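PDB 3A35: lumazine protein from Photobacterium kishitanii, which serves as an antenna protein that shifts the bioluminescence of bacterial luciferase to shorter wavelength, and here carries riboflavin in its chromophore pocket. Local coordinates for residues A[1-5]-A[84-88]; A[136-141]-A[178-184]; A[105-109]-A[121-125]; A[116-122]-A[155-161]. All coordinates share one frame; numbering follows the deposited sequence.

Interaction 1: A[1-5]-A[84-88]; sequences MFKGI and EVRPE
E84 reaches from the end of strand 80-84 under the N-terminal segment and takes two backbone N-H groups with its carboxylate. Its chain is fully extended, CG lying anti to the backbone N (chi1 -176°), and this carries the head group all the way across. OE2 accepts from K3 N at 2.8 Å through its syn lone pair. The companion bond, from G4 N to E84 OE1 at 2.9 Å, is bent to 125° at the hydrogen and weak. G4, without a side chain, adopts a left-handed backbone shape, and the chain is turned there so that its N-H faces E84.

F2 loses nearly as much surface as E84. Its ring lies against the backbone of R86, with CE1 3.5 Å from R86 N, and at the tip CZ lies 3.6 Å from R86 NH2, over one face of the guanidinium, whose plane is turned 49° from the ring. A single water accepts from both R86 NH1 and the N-terminal M1 N.

F2 also packs on L43 of strand 41-44, close to the riboflavin-binding S48. The buried carboxylate thus has its charge met by backbone N-H groups, which probably helps keep it ionised, while the water probably eases the approach of two cationic groups.

Interaction 2: A[136-141]-A[178-184]; sequences DHIGIN and VNVETLN
I138 and I140 lie on one face of the sheet and fit among the valines of strand 177-182. I138 CG1 stands anti to its own nitrogen (chi1 -169°), which carries CD1 forward to V180 CG1, 3.7 Å away. On the other flank of V180, I140 CD1 comes within 4.0 Å of CG2, the two side chains running side by side in the same direction. I140 CG2 fills the next hollow, 3.9 Å from V178 CB. Each branch of V180 therefore meets a different isoleucine, and I140 sits astride V180 and V178. Strands 154-160 and 104-114 supply further side chains to this interior of the six-stranded antiparallel barrel.

The other face is shaped by G139. Paired with E181, it has no side chain, and E181 CB lies over that position. Just beyond, L183 drops CD1 onto H137 CB at 3.6 Å.

The backbone makes two nearly straight bonds, G139 N to E181 O at 2.9 Å and E181 N to G139 O at 2.8 Å, and N141 N to N179 O adds a third. Past the paired strands, two waters link the backbones of H137 and L183. E181 turns its carboxylate away to T99 and G100 at the start of the C-terminal repeat; N179 OD1 accepts from T71 N and its ND2 donates to N45 O, both in the N-terminal repeat. The chemistry thus divides: apolar side chains pack on the interior side of this strand pair, while polar ends tie strand 177-182 to both repeats.

Interaction 3: A[105-109]-A[121-125]; sequences VATVD and YIKIP
The beta hairpin of strands 104-114 and 117-123, which opens the C-terminal barrel, widens here toward its open end, where A106 lies against I122, I124 and P125. The methyl of A106 packs against these three larger side chains and the K123 carbonyl: CB is 3.4 Å from K123 O, 3.6 Å from I122 CG2 and 3.9 Å from I124 CD1, with P125 CD on a further side. I124 can reach it although its CB points away, because a bend at chi2 (-55°) turns CD1 back. V180 of strand 177-182 meets the same methyl and joins it to the barrel interior.

Three backbone bonds hold the pair of strands. D109 N to Y121 O is the shortest at 2.7 Å, K123 N to T107 O follows at 2.9 Å, and T107 N to K123 O has stretched to a weak 3.3 Å, in keeping with strands that diverge toward P125. T107 turns its hydroxyl to D177.

On the face that carries K123, the lysine chain bends at chi3 (-75°) and crosses toward D109. The opposite charges probably attract, though too far apart for a salt bridge, and D109 OD1 also has a weak, long ion pair with K174 NZ. K123 NZ stops 4.2 Å from D109 OD1.

Interaction 4: A[116-122]-A[155-161]; sequences DRLKVYI and IFINYPK
R117, paired with P160, leans back to N158, its CB 3.2 Å from N158 OD1. CG and CD then pass the same oxygen in van der Waals contact, since the chain is bent at chi2 and chi3 (both -58°). NE closes the loop, giving N158 OD1 a nearly straight bond of 2.8 Å; the oxygen lies in the guanidinium plane, but NE stands above the plane of the amide, off its lone pairs. NH1 comes near P160 CA. NH2 donates to N158 O at 3.0 Å, so the arginine grips N158 side-on through two nitrogens, while P160 N lies over one guanidinium face.

Strands 117-123 and 154-160 are antiparallel neighbours in the C-terminal six-stranded barrel, and backbone bonds pair L118 with Y159, V120 with I157 and I122 with I155. On the face that carries K119 and N158, the rings of Y121 and F156 form an offset stack, centroids 4.5 Å apart and planes only 13° from parallel. K119 lays its CB against F156 CE1 at 3.7 Å and carries its amine on to E114.

Inside the barrel, V120 CG2 touches the edge of the Y159 ring, 3.8 Å from CD2, and I122 CD1 meets I157 CD1.

In the fold
Interaction 1 comes first in the chain, joining the N-terminal segment to the end of strand 80-84 of the N-terminal barrel; the others lie in the C-terminal barrel. There, interaction 3 joins strands 104-114 and 117-123 and closes before interaction 2 opens; interaction 4 continues from 117-123 to 154-160, its segments alternating with those of interaction 2, which pairs 137-140 with 177-182, a neighbour of 104-114. Their centres are 11 to 14 Å apart, and side chains meet inside. Interaction 1 lies about 15 Å from interaction 2 and 24 Å from interaction 3 (centres). The three contacts join five of that barrel's six strands; riboflavin lies mainly at the other, with G100 and I102 adding to its site.

Interaction 1: A[1-5]-A[84-88]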
loop_
_atom_site.group_PDB
_atom_site.type_symbol
_atom_site.label_atom_id
_atom_site.label_comp_id
_atom_site.label_asym_id
_atom_site.label_seq_id
_atom_site.Cartn_x
_atom_site.Cartn_y
_atom_site.Cartn_z
ATOM N N MET A 1 -9.298 10.188 -7.214
ATOM C CA MET A 1 -8.817 8.841 -6.754
ATOM C C MET A 1 -7.887 8.059 -7.704
ATOM O O MET A 1 -7.337 8.647 -8.586
ATOM C CB MET A 1 -9.874 8.003 -6.050
ATOM C CG MET A 1 -10.844 7.380 -6.943
ATOM S SD MET A 1 -12.360 7.181 -5.904
ATOM C CE MET A 1 -13.605 6.767 -7.138
ATOM N N PHE A 2 -7.598 6.810 -7.369
ATOM C CA PHE A 2 -6.369 6.106 -7.840
ATOM C C PHE A 2 -6.727 4.736 -8.408
ATOM O O PHE A 2 -7.809 4.232 -8.165
ATOM C CB PHE A 2 -5.388 5.961 -6.607
ATOM C CG PHE A 2 -4.900 7.246 -6.051
ATOM C CD1 PHE A 2 -3.795 7.794 -6.502
ATOM C CD2 PHE A 2 -5.589 7.871 -5.018
ATOM C CE1 PHE A 2 -3.275 8.947 -5.968
ATOM C CE2 PHE A 2 -5.172 9.080 -4.482
ATOM C CZ PHE A 2 -3.958 9.601 -4.935
ATOM N N LYS A 3 -5.823 4.208 -9.217
ATOM C CA LYS A 3 -6.146 2.924 -9.888
ATOM C C LYS A 3 -5.848 1.730 -9.030
ATOM O O LYS A 3 -6.309 0.599 -9.237
ATOM C CB LYS A 3 -5.290 2.780 -11.136
ATOM C CG LYS A 3 -5.537 3.889 -12.147
ATOM C CD LYS A 3 -4.597 3.961 -13.391
ATOM C CE LYS A 3 -5.340 4.794 -14.460
ATOM N NZ LYS A 3 -4.551 5.634 -15.399
ATOM N N GLY A 4 -4.998 1.918 -8.007
ATOM C CA GLY A 4 -4.496 0.712 -7.434
ATOM C C GLY A 4 -3.574 -0.161 -8.268
ATOM O O GLY A 4 -3.505 -1.323 -8.108
ATOM N N ILE A 5 -2.823 0.526 -9.094
ATOM C CA ILE A 5 -1.760 0.001 -9.881
ATOM C C ILE A 5 -0.508 0.762 -9.525
ATOM O O ILE A 5 -0.379 1.981 -9.748
ATOM C CB ILE A 5 -2.037 0.183 -11.457
ATOM C CG1 ILE A 5 -3.278 -0.655 -11.755
ATOM C CG2 ILE A 5 -0.891 -0.369 -12.202
ATOM C CD1 ILE A 5 -3.791 -0.411 -13.186
ATOM N N GLU A 84 2.068 5.387 -5.959
ATOM C CA GLU A 84 1.149 5.624 -7.104
ATOM C C GLU A 84 0.744 7.105 -7.084
ATOM O O GLU A 84 0.222 7.638 -6.087
ATOM C CB GLU A 84 -0.082 4.804 -7.023
ATOM C CG GLU A 84 -0.994 4.983 -8.275
ATOM C CD GLU A 84 -2.281 4.257 -8.207
ATOM O OE1 GLU A 84 -2.644 3.512 -7.296
ATOM O OE2 GLU A 84 -3.099 4.614 -9.155
ATOM N N VAL A 85 1.054 7.781 -8.198
ATOM C CA VAL A 85 0.620 9.195 -8.405
ATOM C C VAL A 85 -0.719 9.164 -9.114
ATOM O O VAL A 85 -1.019 8.262 -9.859
ATOM C CB VAL A 85 1.697 9.886 -9.216
ATOM C CG1 VAL A 85 1.274 11.381 -9.536
ATOM C CG2 VAL A 85 2.993 9.868 -8.459
ATOM N N ARG A 86 -1.567 10.087 -8.809
ATOM C CA ARG A 86 -2.912 10.115 -9.407
ATOM C C ARG A 86 -2.861 10.164 -10.934
ATOM O O ARG A 86 -1.925 10.773 -11.474
ATOM C CB ARG A 86 -3.796 11.239 -8.904
ATOM C CG ARG A 86 -3.431 12.572 -9.235
ATOM C CD ARG A 86 -4.589 13.484 -8.716
ATOM N NE ARG A 86 -4.246 13.591 -7.289
ATOM C CZ ARG A 86 -4.962 13.059 -6.308
ATOM N NH1 ARG A 86 -6.044 12.343 -6.579
ATOM N NH2 ARG A 86 -4.540 13.168 -5.076
ATOM N N PRO A 87 -3.881 9.547 -11.596
ATOM C CA PRO A 87 -3.900 9.652 -13.046
ATOM C C PRO A 87 -3.854 11.074 -13.550
ATOM O O PRO A 87 -4.453 12.008 -12.992
ATOM C CB PRO A 87 -5.311 9.078 -13.382
ATOM C CG PRO A 87 -5.561 7.993 -12.313
ATOM C CD PRO A 87 -4.864 8.567 -11.074
ATOM N N GLU A 88 -3.077 11.215 -14.619
ATOM C CA GLU A 88 -2.759 12.509 -15.211
ATOM C C GLU A 88 -3.979 13.225 -15.966
ATOM O O GLU A 88 -4.272 14.432 -15.837
ATOM C CB GLU A 88 -1.575 12.207 -16.167
ATOM C CG GLU A 88 -0.272 12.155 -15.501
ATOM C CD GLU A 88 0.122 13.573 -15.377
ATOM O OE1 GLU A 88 0.633 14.212 -16.382
ATOM O OE2 GLU A 88 -0.207 14.061 -14.312
HETATM O O HOH W 1 -8.025 11.607 -5.147
#

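Interaction 2: A[136-141]-A[178-184]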
loop_
_atom_site.group_PDB
_atom_site.type_symbol
_atom_site.label_atom_id
_atom_site.label_comp_id
_atom_site.label_asym_id
_atom_site.label_seq_id
_atom_site.Cartn_x
_atom_site.Cartn_y
_atom_site.Cartn_z
ATOM N N ASP A 136 -15.805 -8.500 -4.258
ATOM C CA ASP A 136 -15.276 -7.175 -4.368
ATOM C C ASP A 136 -13.746 -7.254 -4.535
ATOM O O ASP A 136 -13.150 -8.300 -4.344
ATOM C CB ASP A 136 -15.651 -6.392 -3.105
ATOM C CG ASP A 136 -17.086 -5.863 -3.147
ATOM O OD1 ASP A 136 -17.499 -5.345 -2.089
ATOM O OD2 ASP A 136 -17.780 -5.895 -4.231
ATOM N N HIS A 137 -13.192 -6.151 -4.976
ATOM C CA HIS A 137 -11.782 -5.974 -5.005
ATOM C C HIS A 137 -11.416 -5.528 -3.587
ATOM O O HIS A 137 -12.236 -5.223 -2.707
ATOM C CB HIS A 137 -11.395 -4.843 -5.987
ATOM C CG HIS A 137 -11.108 -5.269 -7.416
ATOM N ND1 HIS A 137 -11.958 -6.069 -8.138
ATOM C CD2 HIS A 137 -10.092 -4.937 -8.261
ATOM C CE1 HIS A 137 -11.469 -6.252 -9.358
ATOM N NE2 HIS A 137 -10.335 -5.580 -9.457
ATOM N N ILE A 138 -10.113 -5.582 -3.347
ATOM C CA ILE A 138 -9.586 -5.085 -2.068
ATOM C C ILE A 138 -8.221 -4.484 -2.468
ATOM O O ILE A 138 -7.487 -4.940 -3.330
ATOM C CB ILE A 138 -9.465 -6.196 -1.058
ATOM C CG1 ILE A 138 -9.175 -5.634 0.366
ATOM C CG2 ILE A 138 -8.417 -7.260 -1.383
ATOM C CD1 ILE A 138 -9.383 -6.699 1.421
ATOM N N GLY A 139 -7.861 -3.446 -1.698
ATOM C CA GLY A 139 -6.478 -2.846 -1.783
ATOM C C GLY A 139 -5.595 -3.381 -0.641
ATOM O O GLY A 139 -5.945 -3.269 0.512
ATOM N N ILE A 140 -4.439 -3.881 -1.051
ATOM C CA ILE A 140 -3.421 -4.375 -0.071
ATOM C C ILE A 140 -2.155 -3.562 -0.444
ATOM O O ILE A 140 -1.604 -3.693 -1.548
ATOM C CB ILE A 140 -3.099 -5.875 -0.240
ATOM C CG1 ILE A 140 -4.396 -6.700 0.030
ATOM C CG2 ILE A 140 -1.945 -6.204 0.694
ATOM C CD1 ILE A 140 -4.930 -6.538 1.386
ATOM N N ASN A 141 -1.716 -2.710 0.508
ATOM C CA ASN A 141 -0.612 -1.820 0.202
ATOM C C ASN A 141 -0.691 -1.047 -1.119
ATOM O O ASN A 141 0.332 -0.772 -1.754
ATOM C CB ASN A 141 0.748 -2.536 0.291
ATOM C CG ASN A 141 1.194 -2.992 1.645
ATOM O OD1 ASN A 141 2.269 -3.781 1.636
ATOM N ND2 ASN A 141 0.658 -2.536 2.682
ATOM N N VAL A 178 0.198 -5.304 6.692
ATOM C CA VAL A 178 -0.192 -4.617 5.404
ATOM C C VAL A 178 -1.306 -3.637 5.683
ATOM O O VAL A 178 -2.100 -3.789 6.596
ATOM C CB VAL A 178 -0.626 -5.647 4.364
ATOM C CG1 VAL A 178 0.434 -6.615 3.983
ATOM C CG2 VAL A 178 -1.894 -6.408 4.804
ATOM N N ASN A 179 -1.345 -2.608 4.826
ATOM C CA ASN A 179 -2.476 -1.627 4.825
ATOM C C ASN A 179 -3.594 -2.171 3.976
ATOM O O ASN A 179 -3.389 -2.500 2.795
ATOM C CB ASN A 179 -2.033 -0.307 4.171
ATOM C CG ASN A 179 -0.970 0.430 4.995
ATOM O OD1 ASN A 179 -0.897 0.272 6.253
ATOM N ND2 ASN A 179 -0.229 1.322 4.371
ATOM N N VAL A 180 -4.798 -2.239 4.575
ATOM C CA VAL A 180 -5.994 -2.728 3.770
ATOM C C VAL A 180 -6.945 -1.598 3.513
ATOM O O VAL A 180 -7.267 -0.777 4.441
ATOM C CB VAL A 180 -6.677 -3.853 4.627
ATOM C CG1 VAL A 180 -7.987 -4.324 3.894
ATOM C CG2 VAL A 180 -5.743 -4.962 4.997
ATOM N N GLU A 181 -7.363 -1.527 2.239
ATOM C CA GLU A 181 -8.432 -0.580 1.849
ATOM C C GLU A 181 -9.560 -1.484 1.347
ATOM O O GLU A 181 -9.444 -2.194 0.357
ATOM C CB GLU A 181 -8.072 0.450 0.778
ATOM C CG GLU A 181 -9.287 1.344 0.494
ATOM C CD GLU A 181 -9.022 2.447 -0.334
ATOM O OE1 GLU A 181 -7.924 2.850 -0.692
ATOM O OE2 GLU A 181 -10.069 3.015 -0.801
ATOM N N THR A 182 -10.680 -1.482 2.084
ATOM C CA THR A 182 -11.871 -2.190 1.601
ATOM C C THR A 182 -12.684 -1.221 0.719
ATOM O O THR A 182 -12.723 0.004 0.929
ATOM C CB THR A 182 -12.728 -2.686 2.757
ATOM O OG1 THR A 182 -13.115 -1.543 3.522
ATOM C CG2 THR A 182 -11.890 -3.654 3.639
ATOM N N LEU A 183 -13.447 -1.852 -0.199
ATOM C CA LEU A 183 -13.994 -1.240 -1.430
ATOM C C LEU A 183 -15.370 -1.781 -1.692
ATOM O O LEU A 183 -15.610 -2.314 -2.826
ATOM C CB LEU A 183 -13.157 -1.648 -2.643
ATOM C CG LEU A 183 -11.693 -1.288 -2.677
ATOM C CD1 LEU A 183 -11.080 -1.898 -3.887
ATOM C CD2 LEU A 183 -11.414 0.269 -2.691
ATOM N N ASN A 184 -16.291 -1.601 -0.743
ATOM C CA ASN A 184 -16.244 -0.627 0.386
ATOM C C ASN A 184 -17.417 -0.834 1.349
ATOM O O ASN A 184 -18.573 -1.062 0.907
ATOM C CB ASN A 184 -16.320 0.828 -0.128
ATOM C CG ASN A 184 -16.911 0.917 -1.511
ATOM O OD1 ASN A 184 -18.139 0.704 -1.734
ATOM N ND2 ASN A 184 -16.029 1.190 -2.477
HETATM O O HOH W 2 -13.014 -4.789 -0.203
HETATM O O HOH W 3 -14.697 -3.715 -5.561
#

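Interaction 3: A[105-109]-A[121-125]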
loop_
_atom_site.group_PDB
_atom_site.type_symbol
_atom_site.label_atom_id
_atom_site.label_comp_id
_atom_site.label_asym_id
_atom_site.label_seq_id
_atom_site.Cartn_x
_atom_site.Cartn_y
_atom_site.Cartn_z
ATOM N N VAL A 105 -4.840 -2.061 9.568
ATOM C CA VAL A 105 -3.791 -2.998 9.345
ATOM C C VAL A 105 -4.288 -4.421 9.436
ATOM O O VAL A 105 -5.080 -4.784 10.329
ATOM C CB VAL A 105 -2.693 -2.734 10.330
ATOM C CG1 VAL A 105 -1.581 -3.709 10.182
ATOM C CG2 VAL A 105 -2.073 -1.395 10.151
ATOM N N ALA A 106 -3.789 -5.237 8.571
ATOM C CA ALA A 106 -3.969 -6.750 8.678
ATOM C C ALA A 106 -2.667 -7.463 8.561
ATOM O O ALA A 106 -1.592 -6.835 8.361
ATOM C CB ALA A 106 -4.992 -7.249 7.662
ATOM N N THR A 107 -2.595 -8.814 8.640
ATOM C CA THR A 107 -1.307 -9.471 8.758
ATOM C C THR A 107 -1.304 -10.670 7.848
ATOM O O THR A 107 -2.278 -11.463 7.850
ATOM C CB THR A 107 -1.118 -9.936 10.219
ATOM O OG1 THR A 107 -1.123 -8.768 11.035
ATOM C CG2 THR A 107 0.219 -10.602 10.433
ATOM N N VAL A 108 -0.258 -10.866 7.131
ATOM C CA VAL A 108 -0.089 -12.011 6.174
ATOM C C VAL A 108 -0.067 -13.303 7.039
ATOM O O VAL A 108 0.795 -13.485 7.905
ATOM C CB VAL A 108 1.140 -11.858 5.382
ATOM C CG1 VAL A 108 1.440 -13.094 4.535
ATOM C CG2 VAL A 108 1.035 -10.610 4.488
ATOM N N ASP A 109 -0.974 -14.220 6.699
ATOM C CA ASP A 109 -1.049 -15.540 7.375
ATOM C C ASP A 109 -0.087 -16.497 6.648
ATOM O O ASP A 109 0.476 -17.444 7.274
ATOM C CB ASP A 109 -2.463 -16.101 7.259
ATOM C CG ASP A 109 -2.563 -17.600 7.709
ATOM O OD1 ASP A 109 -2.661 -17.808 8.933
ATOM O OD2 ASP A 109 -2.484 -18.548 6.877
ATOM N N TYR A 121 -2.449 -14.888 1.609
ATOM C CA TYR A 121 -3.504 -15.130 2.601
ATOM C C TYR A 121 -3.353 -14.177 3.755
ATOM O O TYR A 121 -2.298 -14.160 4.394
ATOM C CB TYR A 121 -3.415 -16.602 3.145
ATOM C CG TYR A 121 -3.532 -17.616 2.008
ATOM C CD1 TYR A 121 -4.763 -18.143 1.664
ATOM C CD2 TYR A 121 -2.428 -17.993 1.273
ATOM C CE1 TYR A 121 -4.901 -19.072 0.596
ATOM C CE2 TYR A 121 -2.531 -18.869 0.153
ATOM C CZ TYR A 121 -3.761 -19.420 -0.146
ATOM O OH TYR A 121 -3.822 -20.306 -1.271
ATOM N N ILE A 122 -4.382 -13.388 3.978
ATOM C CA ILE A 122 -4.257 -12.273 4.882
ATOM C C ILE A 122 -5.286 -12.451 5.980
ATOM O O ILE A 122 -6.452 -12.575 5.672
ATOM C CB ILE A 122 -4.500 -10.917 4.133
ATOM C CG1 ILE A 122 -3.472 -10.735 2.956
ATOM C CG2 ILE A 122 -4.471 -9.771 5.189
ATOM C CD1 ILE A 122 -3.469 -9.426 2.266
ATOM N N LYS A 123 -4.889 -12.437 7.241
ATOM C CA LYS A 123 -5.827 -12.574 8.341
ATOM C C LYS A 123 -6.359 -11.207 8.750
ATOM O O LYS A 123 -5.547 -10.296 9.116
ATOM C CB LYS A 123 -5.174 -13.304 9.537
ATOM C CG LYS A 123 -6.141 -13.601 10.629
ATOM C CD LYS A 123 -5.465 -14.472 11.755
ATOM C CE LYS A 123 -5.319 -15.900 11.259
ATOM N NZ LYS A 123 -4.914 -16.887 12.322
ATOM N N ILE A 124 -7.675 -11.045 8.816
ATOM C CA ILE A 124 -8.330 -9.771 9.044
ATOM C C ILE A 124 -8.618 -9.696 10.547
ATOM O O ILE A 124 -9.239 -10.657 11.071
ATOM C CB ILE A 124 -9.580 -9.628 8.165
ATOM C CG1 ILE A 124 -9.241 -9.750 6.637
ATOM C CG2 ILE A 124 -10.352 -8.334 8.553
ATOM C CD1 ILE A 124 -8.143 -8.793 5.979
ATOM N N PRO A 125 -8.106 -8.718 11.302
ATOM C CA PRO A 125 -8.427 -8.735 12.744
ATOM C C PRO A 125 -9.891 -8.330 12.945
ATOM O O PRO A 125 -10.517 -7.821 11.997
ATOM C CB PRO A 125 -7.464 -7.723 13.345
ATOM C CG PRO A 125 -7.101 -6.836 12.185
ATOM C CD PRO A 125 -7.188 -7.608 10.939
#

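Interaction 4: A[116-122]-A[155-161]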
loop_
_atom_site.group_PDB
_atom_site.type_symbol
_atom_site.label_atom_id
_atom_site.label_comp_id
_atom_site.label_asym_id
_atom_site.label_seq_id
_atom_site.Cartn_x
_atom_site.Cartn_y
_atom_site.Cartn_z
ATOM N N ASP A 116 2.978 -19.680 -11.547
ATOM C CA ASP A 116 3.004 -18.268 -12.033
ATOM C C ASP A 116 2.119 -17.290 -11.251
ATOM O O ASP A 116 1.759 -16.232 -11.791
ATOM C CB ASP A 116 2.577 -18.133 -13.511
ATOM C CG ASP A 116 3.573 -18.811 -14.456
ATOM O OD1 ASP A 116 4.691 -18.243 -14.610
ATOM O OD2 ASP A 116 3.232 -19.897 -15.007
ATOM N N ARG A 117 1.723 -17.728 -10.069
ATOM C CA ARG A 117 0.805 -16.942 -9.176
ATOM C C ARG A 117 1.570 -16.694 -7.840
ATOM O O ARG A 117 2.403 -17.499 -7.395
ATOM C CB ARG A 117 -0.477 -17.717 -8.885
ATOM C CG ARG A 117 -1.177 -18.407 -10.104
ATOM C CD ARG A 117 -1.520 -17.370 -11.148
ATOM N NE ARG A 117 -2.415 -16.283 -10.613
ATOM C CZ ARG A 117 -2.911 -15.283 -11.335
ATOM N NH1 ARG A 117 -2.631 -15.197 -12.637
ATOM N NH2 ARG A 117 -3.741 -14.363 -10.805
ATOM N N LEU A 118 1.284 -15.534 -7.213
ATOM C CA LEU A 118 1.692 -15.193 -5.840
ATOM C C LEU A 118 0.349 -15.276 -5.050
ATOM O O LEU A 118 -0.536 -14.419 -5.212
ATOM C CB LEU A 118 2.330 -13.794 -5.841
ATOM C CG LEU A 118 2.770 -13.357 -4.440
ATOM C CD1 LEU A 118 3.829 -14.215 -3.779
ATOM C CD2 LEU A 118 3.261 -11.917 -4.344
ATOM N N LYS A 119 0.178 -16.340 -4.257
ATOM C CA LYS A 119 -1.006 -16.584 -3.492
ATOM C C LYS A 119 -0.762 -16.012 -2.110
ATOM O O LYS A 119 0.068 -16.492 -1.376
ATOM C CB LYS A 119 -1.213 -18.083 -3.379
ATOM C CG LYS A 119 -1.492 -18.671 -4.705
ATOM C CD LYS A 119 -2.055 -20.112 -4.640
ATOM C CE LYS A 119 -2.311 -20.549 -6.079
ATOM N NZ LYS A 119 -2.718 -21.988 -5.967
ATOM N N VAL A 120 -1.544 -15.019 -1.703
ATOM C CA VAL A 120 -1.350 -14.307 -0.435
ATOM C C VAL A 120 -2.600 -14.505 0.355
ATOM O O VAL A 120 -3.710 -14.199 -0.122
ATOM C CB VAL A 120 -1.074 -12.788 -0.751
ATOM C CG1 VAL A 120 -0.945 -12.055 0.632
ATOM C CG2 VAL A 120 0.210 -12.657 -1.632
ATOM N N TYR A 121 -2.449 -14.888 1.609
ATOM C CA TYR A 121 -3.504 -15.130 2.601
ATOM C C TYR A 121 -3.353 -14.177 3.755
ATOM O O TYR A 121 -2.298 -14.160 4.394
ATOM C CB TYR A 121 -3.415 -16.602 3.145
ATOM C CG TYR A 121 -3.532 -17.616 2.008
ATOM C CD1 TYR A 121 -4.763 -18.143 1.664
ATOM C CD2 TYR A 121 -2.428 -17.993 1.273
ATOM C CE1 TYR A 121 -4.901 -19.072 0.596
ATOM C CE2 TYR A 121 -2.531 -18.869 0.153
ATOM C CZ TYR A 121 -3.761 -19.420 -0.146
ATOM O OH TYR A 121 -3.822 -20.306 -1.271
ATOM N N ILE A 122 -4.382 -13.388 3.978
ATOM C CA ILE A 122 -4.257 -12.273 4.882
ATOM C C ILE A 122 -5.286 -12.451 5.980
ATOM O O ILE A 122 -6.452 -12.575 5.672
ATOM C CB ILE A 122 -4.500 -10.917 4.133
ATOM C CG1 ILE A 122 -3.472 -10.735 2.956
ATOM C CG2 ILE A 122 -4.471 -9.771 5.189
ATOM C CD1 ILE A 122 -3.469 -9.426 2.266
ATOM N N ILE A 155 -8.516 -13.835 4.109
ATOM C CA ILE A 155 -8.820 -13.537 2.696
ATOM C C ILE A 155 -7.694 -14.039 1.800
ATOM O O ILE A 155 -6.506 -13.844 2.125
ATOM C CB ILE A 155 -9.129 -12.018 2.468
ATOM C CG1 ILE A 155 -7.971 -11.119 2.767
ATOM C CG2 ILE A 155 -10.349 -11.615 3.236
ATOM C CD1 ILE A 155 -8.094 -9.817 2.039
ATOM N N PHE A 156 -7.988 -14.723 0.707
ATOM C CA PHE A 156 -7.066 -15.256 -0.215
ATOM C C PHE A 156 -7.099 -14.432 -1.468
ATOM O O PHE A 156 -8.135 -14.272 -2.137
ATOM C CB PHE A 156 -7.378 -16.739 -0.446
ATOM C CG PHE A 156 -6.791 -17.325 -1.627
ATOM C CD1 PHE A 156 -5.494 -17.014 -2.070
ATOM C CD2 PHE A 156 -7.486 -18.338 -2.312
ATOM C CE1 PHE A 156 -4.895 -17.606 -3.193
ATOM C CE2 PHE A 156 -6.949 -18.921 -3.438
ATOM C CZ PHE A 156 -5.631 -18.605 -3.896
ATOM N N ILE A 157 -5.981 -13.823 -1.827
ATOM C CA ILE A 157 -5.812 -13.086 -3.033
ATOM C C ILE A 157 -4.781 -13.745 -3.906
ATOM O O ILE A 157 -3.706 -14.094 -3.482
ATOM C CB ILE A 157 -5.361 -11.621 -2.776
ATOM C CG1 ILE A 157 -6.391 -10.983 -1.857
ATOM C CG2 ILE A 157 -5.422 -10.822 -4.153
ATOM C CD1 ILE A 157 -5.844 -9.977 -0.975
ATOM N N ASN A 158 -5.151 -13.987 -5.181
ATOM C CA ASN A 158 -4.287 -14.770 -6.033
ATOM C C ASN A 158 -3.788 -13.809 -7.122
ATOM O O ASN A 158 -4.518 -13.449 -8.087
ATOM C CB ASN A 158 -5.148 -15.922 -6.619
ATOM C CG ASN A 158 -4.379 -16.767 -7.533
ATOM O OD1 ASN A 158 -3.315 -16.457 -7.957
ATOM N ND2 ASN A 158 -4.977 -17.937 -7.861
ATOM N N TYR A 159 -2.578 -13.313 -6.879
ATOM C CA TYR A 159 -1.967 -12.318 -7.745
ATOM C C TYR A 159 -1.164 -12.951 -8.886
ATOM O O TYR A 159 -0.556 -13.990 -8.642
ATOM C CB TYR A 159 -0.985 -11.453 -6.945
ATOM C CG TYR A 159 -1.609 -10.599 -5.845
ATOM C CD1 TYR A 159 -2.319 -9.399 -6.189
ATOM C CD2 TYR A 159 -1.473 -10.982 -4.544
ATOM C CE1 TYR A 159 -2.852 -8.606 -5.177
ATOM C CE2 TYR A 159 -1.968 -10.186 -3.476
ATOM C CZ TYR A 159 -2.673 -9.038 -3.841
ATOM O OH TYR A 159 -3.192 -8.360 -2.717
ATOM N N PRO A 160 -1.056 -12.283 -10.025
ATOM C CA PRO A 160 -0.087 -12.765 -11.007
ATOM C C PRO A 160 1.298 -12.558 -10.391
ATOM O O PRO A 160 1.571 -11.488 -9.831
ATOM C CB PRO A 160 -0.247 -11.807 -12.171
ATOM C CG PRO A 160 -1.120 -10.584 -11.714
ATOM C CD PRO A 160 -1.695 -10.973 -10.385
ATOM N N LYS A 161 2.224 -13.524 -10.578
ATOM C CA LYS A 161 3.554 -13.469 -9.904
ATOM C C LYS A 161 4.404 -12.225 -10.281
ATOM O O LYS A 161 5.226 -11.814 -9.499
ATOM C CB LYS A 161 4.391 -14.797 -10.049
ATOM C CG LYS A 161 5.896 -14.614 -9.639
ATOM C CD LYS A 161 6.614 -15.797 -9.045
ATOM C CE LYS A 161 6.432 -15.907 -7.497
ATOM N NZ LYS A 161 6.999 -14.803 -6.622
#